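Local coordinates for cyclodipeptide synthetase (Mycobacterium tuberculosis, PDB 2X9Q), which probably makes cyclo(L-tyrosyl-L-tyrosyl), an intermediate on the way to mycocyclosin, from two molecules of tyrosyl-tRNA without consuming ATP, at residues D119-E124 against C226-C231; D114-D119 against R168-F173; G52-E57 against F69-Q74; L250-Q255 against A279-D284; G80-I85 against L244-S249. All coordinates share one frame; numbering follows the deposited sequence.

How the contacts relate
Contacts 2, 4 and 5 belong to one mixed sheet. Contacts 2 and 4 are buried pairings of parallel strands through backbone hydrogen bonds; contact 2 adds a salt bridge and a carboxylate-serine pair, contact 4 apolar packing. In partly buried contact 5 a loop enters the sheet beside strand 82-87, and side chains do the bonding. That strand neighbours 112-117 of contact 2 and 249-253 of contact 4. Contacts 1 and 3 lie at the surface on opposite sides of the chain's centre and rest on side-chain contacts: a CH-pi contact and a water bridge in contact 1, an arginine-glutamine clasp and proline packing in contact 3. Contact 1 continues from contact 2 through D119; contact 3 packs on contact 4.

Contact 1 of 5, residues D119-E124 against C226-C231; sequences DVHVAE and CMDYIC
H121 ND1 lies 2.8 Å from a bound water, and the same water gives a weak hydrogen bond to D228 OD2, with 3.4 Å between the water oxygen and that carboxylate atom. No direct hydrogen bond joins the two segments, which meet where the loop after a parallel strand of this Rossmann-like fold turns into helix 122-128 and faces the long helix 220-244. H121 sits at the N-cap position of the shorter helix. Its imidazole is laid against the long helix: D228 CB comes over one face, 3.8 Å from the ring centroid and 14° off the normal, a CH-pi contact displaced toward the ring's rim. The two side chains cross at about a right angle. D228 itself is steadied from within its own helix, since its OD1 is bonded to Q224.

Y229, on the next position of the helix, swings the other way, CG anti to the backbone N (chi1 -178°), and carries its ring along the loop. By similarity this tyrosine could take part in binding the aminoacyl-tRNA and belongs to the substrate site; its side chain comes close to the presumed nucleophile S88. The carbonyl O of H121 approaches the Y229 ring at the edge, V120 O stands obliquely 3.9 Å from CD2 of Y229, and V122 brings a methyl, CG2, to 4.3 Å from CE2 of Y229.

Contact 2 of 5, residues D114-D119 against R168-F173; sequences DFVYTD and RPMSEF
This is a buried pairing of two parallel strands, 112-117 and 165-169, the latter outermost in the sheet, and of the turn beyond them. R168 N donates to F115 O, Y117 N to R168 O, and M170 N to Y117 O. On one face V116 CG1 packs 3.6 Å from CE of selenomethionine M170 and meets the edge of the F173 ring. On the other, Y117 CG sits between its backbone N and carbonyl carbon (chi1 62°), which lays the ring alongside P169; P169 CA stands over it, a CH-pi contact 3.8 Å from the centroid.

R168 NH2 makes a salt bridge to D114 OD1 at 2.6 Å, reaching it from above the carboxylate plane, while a water links that oxygen to R168 NE and F115 O; R112 and H82 both hold OD2. Past the strands, D119 spends both syn lone pairs on S171: OD1 accepts from S171 N at 2.9 Å and OD2 from S171 OG at 2.6 Å, fixing the carboxylate's rotation.

T118 OG1 bonds E233, which by similarity could have a critical role in catalysis. Parallel strands with the presumed active site at their C-terminal ends typify the Rossmann-like fold shared with class I aminoacyl-tRNA synthetases.

Contact 3 of 5, residues G52-E57 against F69-Q74; sequences GRRIPE and FTQQCQ
The guanidinium of R54 and the amide of Q71 are flat groups meeting with planes 77° apart, the amide oxygen at the guanidinium edge. As modelled, for R54 is poorly ordered, the guanidinium grips this one oxygen side-on with two nitrogens. NH2 to OE1 of Q71 is 2.7 Å, in the carbonyl plane and on a lone pair, whereas NE, at 2.9 Å from the same OE1, comes from above that plane. Neither bond is straight, with N-H...O angles of 135° and 131°. Q71 CG is anti to the carbonyl carbon, and the extended chain beyond carries OE1 to R54, Q71 CG passing 3.3 Å from R54 O.

The ring of P56, from the loop before strand 59-61, wedges against the start of helix 71-79. P56 CG lies 3.4 Å from T70 O, and P56 CB is 3.8 Å from Q74 NE2. That helix start is a capping box of T70 and C73: T70 OG1 accepts from C73 N at 3.1 Å, and the return bond from T70 N to C73 SG is weak.

The buried proline ring thus packs on the helix-start backbone and the Q74 amide; the clasp of R54, which touches a crystal neighbour, is probably less durable.

Contact 4 of 5, residues L250-Q255 against A279-D284; sequences LNCYHQ and AIVTPD
Backbone hydrogen bonds come first: N251 O accepts from A279 N, Y253 N donates to A279 O, and Y253 O accepts from V281 N at 2.8 Å. They pair strands 249-253 and 276-283 in parallel within a beta-alpha-beta unit, the strand directions inclined by 39°. CA-H...O contacts fill in between them, with I280 CA 3.2 Å from Y253 O and H254 CA 3.2 Å from V281 O.

Apolar packing gathers on one face. A279 CB is 3.8 Å from L250 CD2, and V281 CG2 is 3.7 Å from C252 CB, with W105 of helix 96-109 covering C252 and V281. Past the end of strand 249-253, H254 O is met by T282 CG2 at 3.5 Å.

Y253 and I280 point to the other face. In H254, the next residue, CG is tucked between the backbone N and the carbonyl carbon (chi1 55°), folding the imidazole back: ND1 of H254 lies over the centre of the Y253 ring, 3.6 Å above its plane. Y93 stacks on the histidine in turn.

Main-chain bonds and small apolar groups hold the strands together, while Y253 OH is bonded to OG of the presumed nucleophile S88, consistent with the tyrosine's place, by similarity, in the substrate site.

Contact 5 of 5, residues G80-I85 against L244-S249; sequences GDHAVI and LGVPSS
H82 crosses the side chains of L244 and V246 at about a right angle, its ring met obliquely by both. CE1 of H82 is 3.5 Å from L244 CD1, and CB of H82 is 3.9 Å from V246 CG2. With CG anti to the backbone N (chi1 -174°), the ring brings ND1 to S249 OG, which stands at its edge, in plane, at 2.8 Å. This hydrogen bond is nearly straight, at 175°. At the far side of the ring NE2 bonds D114 OD2, so both ring nitrogens are engaged and its rotation is set.

These residues lie where the loop after helix 220-244 turns into strand 249-253, which runs parallel to 82-87 in the middle of the Rossmann-like sheet; L250 N takes up the pairing by bonding H82 O. Just ahead of it, S249 CA makes a CA-H...O contact with the same carbonyl oxygen at 3.3 Å.

D81 handles the loop's outer turn. S248 OG donates to D81 OD2 at 2.6 Å, using the anti lone pair of that oxygen, and itself accepts from a water 3.0 Å away. The same water accepts from D81 N at 2.8 Å, and P247 CB rests 3.5 Å from D81 OD2.

Contact 1 of 5, residues D119-E124 against C226-C231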
# COMPACT_ATOMS: atom_id res chain seq x y z
N ASP A 119 7.95 -6.80 -2.34
CA ASP A 119 8.93 -7.89 -2.46
C ASP A 119 10.09 -7.68 -1.46
O ASP A 119 11.26 -8.07 -1.72
CB ASP A 119 9.46 -7.94 -3.91
CG ASP A 119 10.22 -6.70 -4.26
OD1 ASP A 119 9.86 -5.58 -3.74
OD2 ASP A 119 11.19 -6.78 -5.04
N VAL A 120 9.82 -6.96 -0.37
CA VAL A 120 10.87 -6.65 0.60
C VAL A 120 10.29 -7.02 1.98
O VAL A 120 9.07 -6.92 2.19
CB VAL A 120 11.23 -5.13 0.59
CG1 VAL A 120 12.20 -4.83 -0.62
CG2 VAL A 120 9.92 -4.26 0.60
N HIS A 121 11.16 -7.48 2.88
CA HIS A 121 10.76 -7.95 4.20
C HIS A 121 9.79 -9.12 4.21
O HIS A 121 9.18 -9.37 5.26
CB HIS A 121 10.25 -6.79 5.13
CG HIS A 121 11.21 -5.63 5.17
ND1 HIS A 121 12.40 -5.69 5.86
CD2 HIS A 121 11.17 -4.42 4.57
CE1 HIS A 121 13.06 -4.56 5.69
NE2 HIS A 121 12.36 -3.79 4.87
N VAL A 122 9.63 -9.81 3.06
CA VAL A 122 8.77 -10.99 2.99
C VAL A 122 9.40 -12.23 3.67
O VAL A 122 8.79 -12.88 4.54
CB VAL A 122 8.34 -11.26 1.51
CG1 VAL A 122 7.47 -12.52 1.44
CG2 VAL A 122 7.53 -10.02 1.07
N ALA A 123 10.61 -12.54 3.32
CA ALA A 123 11.36 -13.67 3.99
C ALA A 123 11.44 -13.35 5.50
O ALA A 123 11.28 -14.21 6.34
CB ALA A 123 12.84 -13.74 3.41
N GLU A 124 11.76 -12.12 5.85
CA GLU A 124 11.85 -11.77 7.30
C GLU A 124 10.57 -12.01 8.07
O GLU A 124 10.63 -12.40 9.23
CB GLU A 124 12.33 -10.32 7.50
CG GLU A 124 13.78 -10.14 7.05
CD GLU A 124 14.00 -9.92 5.44
OE1 GLU A 124 13.13 -10.11 4.50
OE2 GLU A 124 15.14 -9.51 5.13
N CYS A 226 7.28 -6.17 11.11
CA CYS A 226 6.08 -5.54 10.56
C CYS A 226 6.29 -4.00 10.42
O CYS A 226 5.92 -3.40 9.41
CB CYS A 226 4.88 -5.81 11.49
SG CYS A 226 3.35 -5.19 10.84
N MSE A 227 6.90 -3.40 11.44
CA MSE A 227 7.28 -1.95 11.34
C MSE A 227 8.18 -1.72 10.13
O MSE A 227 8.03 -0.73 9.39
CB MSE A 227 7.94 -1.47 12.63
CG MSE A 227 8.42 0.05 12.65
SE MSE A 227 6.80 1.18 12.70
CE MSE A 227 6.53 0.85 14.70
N ASP A 228 9.13 -2.63 9.87
CA ASP A 228 10.02 -2.44 8.73
C ASP A 228 9.25 -2.51 7.40
O ASP A 228 9.52 -1.75 6.47
CB ASP A 228 11.14 -3.51 8.70
CG ASP A 228 12.20 -3.31 9.80
OD1 ASP A 228 12.29 -2.24 10.45
OD2 ASP A 228 12.93 -4.28 10.04
N TYR A 229 8.35 -3.47 7.32
CA TYR A 229 7.55 -3.77 6.13
C TYR A 229 6.65 -2.54 5.83
O TYR A 229 6.64 -2.03 4.73
CB TYR A 229 6.70 -5.02 6.46
CG TYR A 229 5.81 -5.56 5.35
CD1 TYR A 229 4.66 -4.85 4.92
CD2 TYR A 229 6.11 -6.83 4.74
CE1 TYR A 229 3.81 -5.40 3.84
CE2 TYR A 229 5.29 -7.38 3.66
CZ TYR A 229 4.14 -6.65 3.22
OH TYR A 229 3.35 -7.17 2.19
N ILE A 230 6.02 -2.00 6.88
CA ILE A 230 5.10 -0.80 6.74
C ILE A 230 5.90 0.46 6.41
O ILE A 230 5.50 1.26 5.53
CB ILE A 230 4.34 -0.65 8.05
CG1 ILE A 230 3.17 -1.67 8.06
CG2 ILE A 230 3.79 0.77 8.19
CD1 ILE A 230 2.62 -1.84 9.54
N CYS A 231 7.06 0.62 7.04
CA CYS A 231 7.95 1.72 6.67
C CYS A 231 8.41 1.69 5.18
O CYS A 231 8.47 2.75 4.56
CB CYS A 231 9.15 1.83 7.62
SG CYS A 231 8.60 2.42 9.27
O HOH W 1 12.93 -7.13 8.15

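Contact 2 of 5, residues D114-D119 against R168-F173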
# COMPACT_ATOMS: atom_id res chain seq x y z
N ASP A 114 -0.84 2.02 -11.33
CA ASP A 114 0.42 1.22 -11.07
C ASP A 114 0.10 0.14 -10.02
O ASP A 114 -0.38 0.48 -8.91
CB ASP A 114 1.56 2.08 -10.56
CG ASP A 114 2.25 2.86 -11.65
OD1 ASP A 114 3.17 2.31 -12.28
OD2 ASP A 114 1.84 3.97 -11.96
N PHE A 115 0.25 -1.13 -10.40
CA PHE A 115 0.15 -2.21 -9.45
C PHE A 115 1.55 -2.20 -8.86
O PHE A 115 2.51 -2.08 -9.63
CB PHE A 115 0.03 -3.57 -10.17
CG PHE A 115 -1.32 -3.94 -10.61
CD1 PHE A 115 -2.25 -4.32 -9.67
CD2 PHE A 115 -1.67 -3.89 -11.98
CE1 PHE A 115 -3.53 -4.74 -10.05
CE2 PHE A 115 -2.96 -4.27 -12.37
CZ PHE A 115 -3.88 -4.71 -11.41
N VAL A 116 1.68 -2.29 -7.54
CA VAL A 116 3.01 -2.36 -6.91
C VAL A 116 2.97 -3.57 -5.94
O VAL A 116 2.17 -3.62 -5.05
CB VAL A 116 3.30 -1.05 -6.13
CG1 VAL A 116 4.61 -1.17 -5.39
CG2 VAL A 116 3.34 0.20 -7.14
N TYR A 117 3.80 -4.59 -6.17
CA TYR A 117 3.79 -5.74 -5.28
C TYR A 117 4.93 -5.66 -4.30
O TYR A 117 6.06 -5.22 -4.62
CB TYR A 117 3.75 -7.10 -6.04
CG TYR A 117 4.95 -7.32 -6.93
CD1 TYR A 117 4.96 -6.81 -8.21
CD2 TYR A 117 6.12 -8.00 -6.46
CE1 TYR A 117 6.05 -6.99 -9.05
CE2 TYR A 117 7.25 -8.17 -7.32
CZ TYR A 117 7.17 -7.72 -8.61
OH TYR A 117 8.25 -7.76 -9.47
N THR A 118 4.64 -6.07 -3.09
CA THR A 118 5.64 -5.93 -2.04
C THR A 118 6.67 -7.10 -2.16
O THR A 118 6.29 -8.23 -2.15
CB THR A 118 4.99 -5.80 -0.66
OG1 THR A 118 4.26 -4.57 -0.65
CG2 THR A 118 6.12 -5.64 0.48
N ASP A 119 7.95 -6.80 -2.34
CA ASP A 119 8.93 -7.89 -2.46
C ASP A 119 10.09 -7.68 -1.46
O ASP A 119 11.26 -8.07 -1.72
CB ASP A 119 9.46 -7.94 -3.91
CG ASP A 119 10.22 -6.70 -4.26
OD1 ASP A 119 9.86 -5.58 -3.74
OD2 ASP A 119 11.19 -6.78 -5.04
N ARG A 168 5.20 -2.95 -10.90
CA ARG A 168 6.61 -3.03 -10.56
C ARG A 168 6.77 -3.44 -9.11
O ARG A 168 5.84 -3.30 -8.35
CB ARG A 168 7.32 -1.73 -10.79
CG ARG A 168 7.04 -0.70 -9.75
CD ARG A 168 7.54 0.71 -10.27
NE ARG A 168 6.51 1.32 -11.11
CZ ARG A 168 6.70 2.38 -11.92
NH1 ARG A 168 7.88 2.98 -12.01
NH2 ARG A 168 5.71 2.85 -12.64
N PRO A 169 7.96 -3.95 -8.76
CA PRO A 169 8.15 -4.33 -7.36
C PRO A 169 8.41 -3.12 -6.47
O PRO A 169 9.04 -2.13 -6.91
CB PRO A 169 9.40 -5.23 -7.41
CG PRO A 169 10.22 -4.70 -8.60
CD PRO A 169 9.20 -4.07 -9.57
N MSE A 170 8.03 -3.22 -5.19
CA MSE A 170 8.30 -2.18 -4.26
C MSE A 170 9.82 -1.84 -4.18
O MSE A 170 10.21 -0.63 -4.02
CB MSE A 170 7.73 -2.59 -2.82
CG MSE A 170 7.92 -1.41 -1.72
SE MSE A 170 6.78 0.13 -2.30
CE MSE A 170 5.06 -0.68 -1.89
N SER A 171 10.69 -2.84 -4.29
CA SER A 171 12.17 -2.63 -4.23
C SER A 171 12.68 -1.75 -5.35
O SER A 171 13.69 -1.16 -5.22
CB SER A 171 12.99 -3.98 -4.37
OG SER A 171 12.57 -4.64 -5.57
N GLU A 172 11.99 -1.69 -6.46
CA GLU A 172 12.45 -0.81 -7.54
C GLU A 172 12.47 0.69 -7.11
O GLU A 172 13.28 1.47 -7.64
CB GLU A 172 11.46 -0.95 -8.69
CG GLU A 172 11.89 -0.27 -9.95
CD GLU A 172 11.19 -0.87 -11.19
OE1 GLU A 172 11.33 -2.12 -11.50
OE2 GLU A 172 10.51 -0.07 -11.83
N PHE A 173 11.60 1.07 -6.17
CA PHE A 173 11.59 2.46 -5.65
C PHE A 173 12.80 2.80 -4.79
O PHE A 173 13.08 3.97 -4.54
CB PHE A 173 10.26 2.77 -4.93
CG PHE A 173 9.07 2.70 -5.86
CD1 PHE A 173 8.97 3.59 -6.91
CD2 PHE A 173 8.10 1.75 -5.71
CE1 PHE A 173 7.85 3.54 -7.78
CE2 PHE A 173 6.98 1.67 -6.59
CZ PHE A 173 6.84 2.56 -7.58
O HOH W 2 4.30 -0.07 -11.44

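Contact 3 of 5, residues G52-E57 against F69-Q74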
# COMPACT_ATOMS: atom_id res chain seq x y z
N GLY A 52 -12.37 11.52 11.54
CA GLY A 52 -12.77 12.72 10.78
C GLY A 52 -14.25 13.07 10.85
O GLY A 52 -15.07 12.32 11.44
N ARG A 53 -14.63 14.21 10.26
CA ARG A 53 -16.01 14.66 10.54
C ARG A 53 -17.11 14.30 9.56
O ARG A 53 -18.27 14.07 10.00
CB ARG A 53 -16.14 16.09 11.16
CG ARG A 53 -15.79 17.31 10.36
CD ARG A 53 -16.68 18.49 10.94
NE ARG A 53 -16.59 18.70 12.41
CZ ARG A 53 -15.51 19.21 12.99
NH1 ARG A 53 -15.42 19.40 14.33
NH2 ARG A 53 -14.48 19.53 12.19
N ARG A 54 -16.79 14.21 8.28
CA ARG A 54 -17.80 13.68 7.36
C ARG A 54 -17.20 12.44 6.66
O ARG A 54 -16.92 12.48 5.46
CB ARG A 54 -18.30 14.78 6.38
CG ARG A 54 -19.85 14.87 6.13
CD ARG A 54 -20.26 16.22 5.46
NE ARG A 54 -19.10 16.98 4.96
CZ ARG A 54 -19.10 18.21 4.41
NH1 ARG A 54 -20.23 18.91 4.29
NH2 ARG A 54 -17.94 18.77 4.00
N ILE A 55 -16.98 11.36 7.42
CA ILE A 55 -16.53 10.05 6.93
C ILE A 55 -17.19 9.67 5.56
O ILE A 55 -18.40 9.50 5.47
CB ILE A 55 -16.86 8.99 8.02
CG1 ILE A 55 -16.11 9.36 9.33
CG2 ILE A 55 -16.50 7.57 7.55
CD1 ILE A 55 -16.71 8.72 10.58
N PRO A 56 -16.40 9.58 4.47
CA PRO A 56 -17.06 9.18 3.21
C PRO A 56 -17.61 7.76 3.30
O PRO A 56 -17.10 6.89 4.05
CB PRO A 56 -15.91 9.24 2.18
CG PRO A 56 -14.94 10.19 2.77
CD PRO A 56 -14.98 9.92 4.26
N GLU A 57 -18.67 7.52 2.58
CA GLU A 57 -19.13 6.13 2.49
C GLU A 57 -18.65 5.65 1.12
O GLU A 57 -18.15 6.46 0.32
CB GLU A 57 -20.66 6.07 2.58
CG GLU A 57 -21.25 6.67 3.86
CD GLU A 57 -22.70 7.18 3.64
OE1 GLU A 57 -22.94 8.02 2.73
OE2 GLU A 57 -23.60 6.70 4.39
N PHE A 69 -10.75 7.30 2.40
CA PHE A 69 -10.53 7.33 3.83
C PHE A 69 -10.97 8.69 4.45
O PHE A 69 -11.54 8.64 5.51
CB PHE A 69 -9.04 7.09 4.16
CG PHE A 69 -8.79 6.87 5.63
CD1 PHE A 69 -9.18 5.67 6.25
CD2 PHE A 69 -8.15 7.85 6.37
CE1 PHE A 69 -8.94 5.45 7.60
CE2 PHE A 69 -7.90 7.69 7.77
CZ PHE A 69 -8.27 6.45 8.37
N THR A 70 -10.72 9.82 3.79
CA THR A 70 -11.19 11.13 4.25
C THR A 70 -11.97 11.85 3.12
O THR A 70 -11.90 11.45 1.96
CB THR A 70 -10.06 12.15 4.65
OG1 THR A 70 -9.28 12.48 3.45
CG2 THR A 70 -9.19 11.58 5.79
N GLN A 71 -12.60 12.98 3.44
CA GLN A 71 -13.29 13.77 2.38
C GLN A 71 -12.29 14.29 1.37
O GLN A 71 -12.65 14.55 0.19
CB GLN A 71 -13.92 15.00 2.98
CG GLN A 71 -14.90 14.74 4.04
CD GLN A 71 -15.59 16.08 4.42
OE1 GLN A 71 -16.49 16.54 3.69
NE2 GLN A 71 -15.13 16.73 5.50
N GLN A 72 -11.05 14.54 1.79
CA GLN A 72 -10.10 15.03 0.80
C GLN A 72 -9.60 13.88 -0.14
O GLN A 72 -9.35 14.10 -1.33
CB GLN A 72 -8.91 15.65 1.51
CG GLN A 72 -9.39 17.00 2.22
CD GLN A 72 -8.31 17.73 2.98
OE1 GLN A 72 -8.64 18.62 3.76
NE2 GLN A 72 -7.03 17.42 2.75
N CYS A 73 -9.54 12.65 0.41
CA CYS A 73 -9.23 11.47 -0.42
C CYS A 73 -10.34 11.33 -1.45
O CYS A 73 -10.11 10.81 -2.51
CB CYS A 73 -9.26 10.17 0.44
SG CYS A 73 -7.90 10.19 1.74
N GLN A 74 -11.57 11.66 -1.09
CA GLN A 74 -12.63 11.51 -2.09
C GLN A 74 -12.50 12.47 -3.23
O GLN A 74 -12.88 12.13 -4.37
CB GLN A 74 -13.97 11.66 -1.44
CG GLN A 74 -15.16 11.52 -2.44
CD GLN A 74 -16.40 11.93 -1.81
OE1 GLN A 74 -16.87 13.05 -2.06
NE2 GLN A 74 -17.00 11.04 -0.94

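Contact 4 of 5, residues L250-Q255 against A279-D284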
# COMPACT_ATOMS: atom_id res chain seq x y z
N LEU A 250 -4.43 8.05 -5.61
CA LEU A 250 -5.18 7.35 -4.61
C LEU A 250 -4.54 5.98 -4.34
O LEU A 250 -4.51 5.14 -5.24
CB LEU A 250 -6.64 7.10 -5.11
CG LEU A 250 -7.65 6.68 -4.11
CD1 LEU A 250 -7.91 7.82 -2.99
CD2 LEU A 250 -8.92 6.46 -4.88
N ASN A 251 -4.11 5.74 -3.10
CA ASN A 251 -3.44 4.48 -2.77
C ASN A 251 -4.50 3.50 -2.26
O ASN A 251 -5.20 3.77 -1.26
CB ASN A 251 -2.29 4.76 -1.77
CG ASN A 251 -1.37 3.53 -1.65
OD1 ASN A 251 -1.88 2.41 -1.60
ND2 ASN A 251 -0.08 3.73 -1.57
N CYS A 252 -4.70 2.38 -3.00
CA CYS A 252 -5.89 1.54 -2.77
C CYS A 252 -5.60 0.17 -2.25
O CYS A 252 -4.70 -0.54 -2.80
CB CYS A 252 -6.65 1.33 -4.11
SG CYS A 252 -7.17 2.93 -4.80
N TYR A 253 -6.37 -0.25 -1.24
CA TYR A 253 -6.18 -1.62 -0.71
C TYR A 253 -7.49 -2.08 -0.16
O TYR A 253 -8.37 -1.27 0.06
CB TYR A 253 -5.08 -1.62 0.41
CG TYR A 253 -4.44 -2.96 0.65
CD1 TYR A 253 -3.77 -3.62 -0.38
CD2 TYR A 253 -4.51 -3.58 1.94
CE1 TYR A 253 -3.20 -4.90 -0.18
CE2 TYR A 253 -3.93 -4.86 2.14
CZ TYR A 253 -3.29 -5.48 1.10
OH TYR A 253 -2.68 -6.70 1.26
N HIS A 254 -7.63 -3.38 0.07
CA HIS A 254 -8.90 -3.90 0.51
C HIS A 254 -9.04 -3.86 2.03
O HIS A 254 -10.05 -4.35 2.54
CB HIS A 254 -9.12 -5.36 0.03
CG HIS A 254 -8.02 -6.33 0.42
ND1 HIS A 254 -6.76 -6.27 -0.12
CD2 HIS A 254 -8.02 -7.41 1.24
CE1 HIS A 254 -6.00 -7.21 0.41
NE2 HIS A 254 -6.73 -7.91 1.26
N GLN A 255 -8.05 -3.33 2.74
CA GLN A 255 -8.13 -3.08 4.20
C GLN A 255 -7.54 -1.69 4.44
O GLN A 255 -6.61 -1.33 3.75
CB GLN A 255 -7.18 -4.04 4.96
CG GLN A 255 -7.58 -5.48 4.96
CD GLN A 255 -6.41 -6.41 5.32
OE1 GLN A 255 -5.33 -5.97 5.77
NE2 GLN A 255 -6.60 -7.70 5.07
N ALA A 279 -7.92 4.93 -0.36
CA ALA A 279 -9.22 4.35 -0.38
C ALA A 279 -9.18 2.88 -0.08
O ALA A 279 -8.30 2.16 -0.53
CB ALA A 279 -9.95 4.56 -1.78
N ILE A 280 -10.21 2.42 0.61
CA ILE A 280 -10.40 1.01 0.86
C ILE A 280 -11.31 0.49 -0.28
O ILE A 280 -12.41 1.06 -0.52
CB ILE A 280 -11.04 0.79 2.25
CG1 ILE A 280 -9.99 1.17 3.31
CG2 ILE A 280 -11.36 -0.72 2.42
CD1 ILE A 280 -9.94 2.69 3.58
N VAL A 281 -10.84 -0.51 -1.00
CA VAL A 281 -11.50 -0.95 -2.23
C VAL A 281 -11.76 -2.42 -2.09
O VAL A 281 -10.80 -3.19 -1.91
CB VAL A 281 -10.63 -0.73 -3.49
CG1 VAL A 281 -11.31 -1.28 -4.68
CG2 VAL A 281 -10.31 0.77 -3.67
N THR A 282 -13.05 -2.79 -2.03
CA THR A 282 -13.46 -4.17 -1.69
C THR A 282 -14.49 -4.69 -2.70
O THR A 282 -15.13 -3.88 -3.36
CB THR A 282 -14.10 -4.27 -0.30
OG1 THR A 282 -15.16 -3.30 -0.14
CG2 THR A 282 -13.04 -4.15 0.81
N PRO A 283 -14.64 -6.03 -2.86
CA PRO A 283 -15.62 -6.52 -3.91
C PRO A 283 -17.06 -6.15 -3.49
O PRO A 283 -17.32 -6.22 -2.30
CB PRO A 283 -15.45 -8.08 -3.85
CG PRO A 283 -14.08 -8.28 -3.25
CD PRO A 283 -13.96 -7.15 -2.18
N ASP A 284 -17.96 -5.74 -4.40
CA ASP A 284 -19.34 -5.32 -3.99
C ASP A 284 -20.17 -6.53 -3.61
O ASP A 284 -20.25 -7.42 -4.43
CB ASP A 284 -20.07 -4.48 -5.10

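Contact 5 of 5, residues G80-I85 against L244-S249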
# COMPACT_ATOMS: atom_id res chain seq x y z
N GLY A 80 -9.23 11.40 -10.50
CA GLY A 80 -8.92 10.34 -11.50
C GLY A 80 -7.56 10.48 -12.14
O GLY A 80 -7.38 10.10 -13.34
N ASP A 81 -6.56 11.01 -11.42
CA ASP A 81 -5.25 11.06 -12.06
C ASP A 81 -4.55 9.71 -12.02
O ASP A 81 -4.00 9.23 -13.07
CB ASP A 81 -4.30 12.07 -11.44
CG ASP A 81 -4.83 13.51 -11.56
OD1 ASP A 81 -5.06 13.89 -12.71
OD2 ASP A 81 -5.04 14.20 -10.56
N HIS A 82 -4.51 9.11 -10.81
CA HIS A 82 -3.59 7.98 -10.59
C HIS A 82 -4.04 7.13 -9.46
O HIS A 82 -4.58 7.64 -8.45
CB HIS A 82 -2.17 8.47 -10.37
CG HIS A 82 -1.18 7.34 -10.29
ND1 HIS A 82 -0.78 6.78 -9.08
CD2 HIS A 82 -0.61 6.57 -11.28
CE1 HIS A 82 0.04 5.76 -9.32
NE2 HIS A 82 0.19 5.63 -10.64
N ALA A 83 -3.89 5.81 -9.61
CA ALA A 83 -4.05 4.90 -8.46
C ALA A 83 -2.81 3.99 -8.33
O ALA A 83 -2.26 3.47 -9.33
CB ALA A 83 -5.35 4.08 -8.54
N VAL A 84 -2.42 3.76 -7.07
CA VAL A 84 -1.58 2.59 -6.73
C VAL A 84 -2.52 1.49 -6.23
O VAL A 84 -3.29 1.71 -5.31
CB VAL A 84 -0.57 2.94 -5.60
CG1 VAL A 84 0.24 1.63 -5.13
CG2 VAL A 84 0.43 4.00 -6.15
N ILE A 85 -2.42 0.31 -6.84
CA ILE A 85 -3.08 -0.89 -6.38
C ILE A 85 -1.96 -1.75 -5.78
O ILE A 85 -1.19 -2.35 -6.54
CB ILE A 85 -3.74 -1.57 -7.58
CG1 ILE A 85 -4.81 -0.56 -8.14
CG2 ILE A 85 -4.58 -2.81 -7.16
CD1 ILE A 85 -5.69 -1.18 -9.26
N LEU A 244 6.25 9.17 -8.42
CA LEU A 244 5.85 8.78 -9.79
C LEU A 244 5.62 9.97 -10.73
O LEU A 244 5.37 9.77 -11.89
CB LEU A 244 4.60 7.90 -9.75
CG LEU A 244 4.84 6.51 -9.12
CD1 LEU A 244 3.54 5.72 -9.11
CD2 LEU A 244 5.92 5.77 -9.94
N GLY A 245 5.67 11.20 -10.22
CA GLY A 245 5.43 12.42 -11.01
C GLY A 245 4.03 12.50 -11.59
O GLY A 245 3.91 12.80 -12.78
N VAL A 246 2.97 12.23 -10.80
CA VAL A 246 1.60 12.30 -11.27
C VAL A 246 0.94 13.46 -10.45
O VAL A 246 1.52 13.88 -9.46
CB VAL A 246 0.86 10.97 -11.05
CG1 VAL A 246 1.46 9.87 -12.03
CG2 VAL A 246 0.98 10.55 -9.56
N PRO A 247 -0.17 14.03 -10.92
CA PRO A 247 -0.73 15.21 -10.21
C PRO A 247 -1.27 14.86 -8.81
O PRO A 247 -1.14 15.66 -7.86
CB PRO A 247 -1.92 15.67 -11.15
CG PRO A 247 -1.38 15.27 -12.56
CD PRO A 247 -0.67 13.93 -12.33
N SER A 248 -1.91 13.68 -8.70
CA SER A 248 -2.45 13.26 -7.39
C SER A 248 -2.55 11.76 -7.47
O SER A 248 -2.43 11.18 -8.58
CB SER A 248 -3.80 13.86 -7.14
OG SER A 248 -4.78 13.40 -8.06
N SER A 249 -2.76 11.09 -6.35
CA SER A 249 -2.82 9.64 -6.47
C SER A 249 -3.63 9.08 -5.33
O SER A 249 -3.50 9.59 -4.19
CB SER A 249 -1.37 9.00 -6.52
OG SER A 249 -1.52 7.54 -6.52
O HOH W 3 -6.38 10.89 -8.64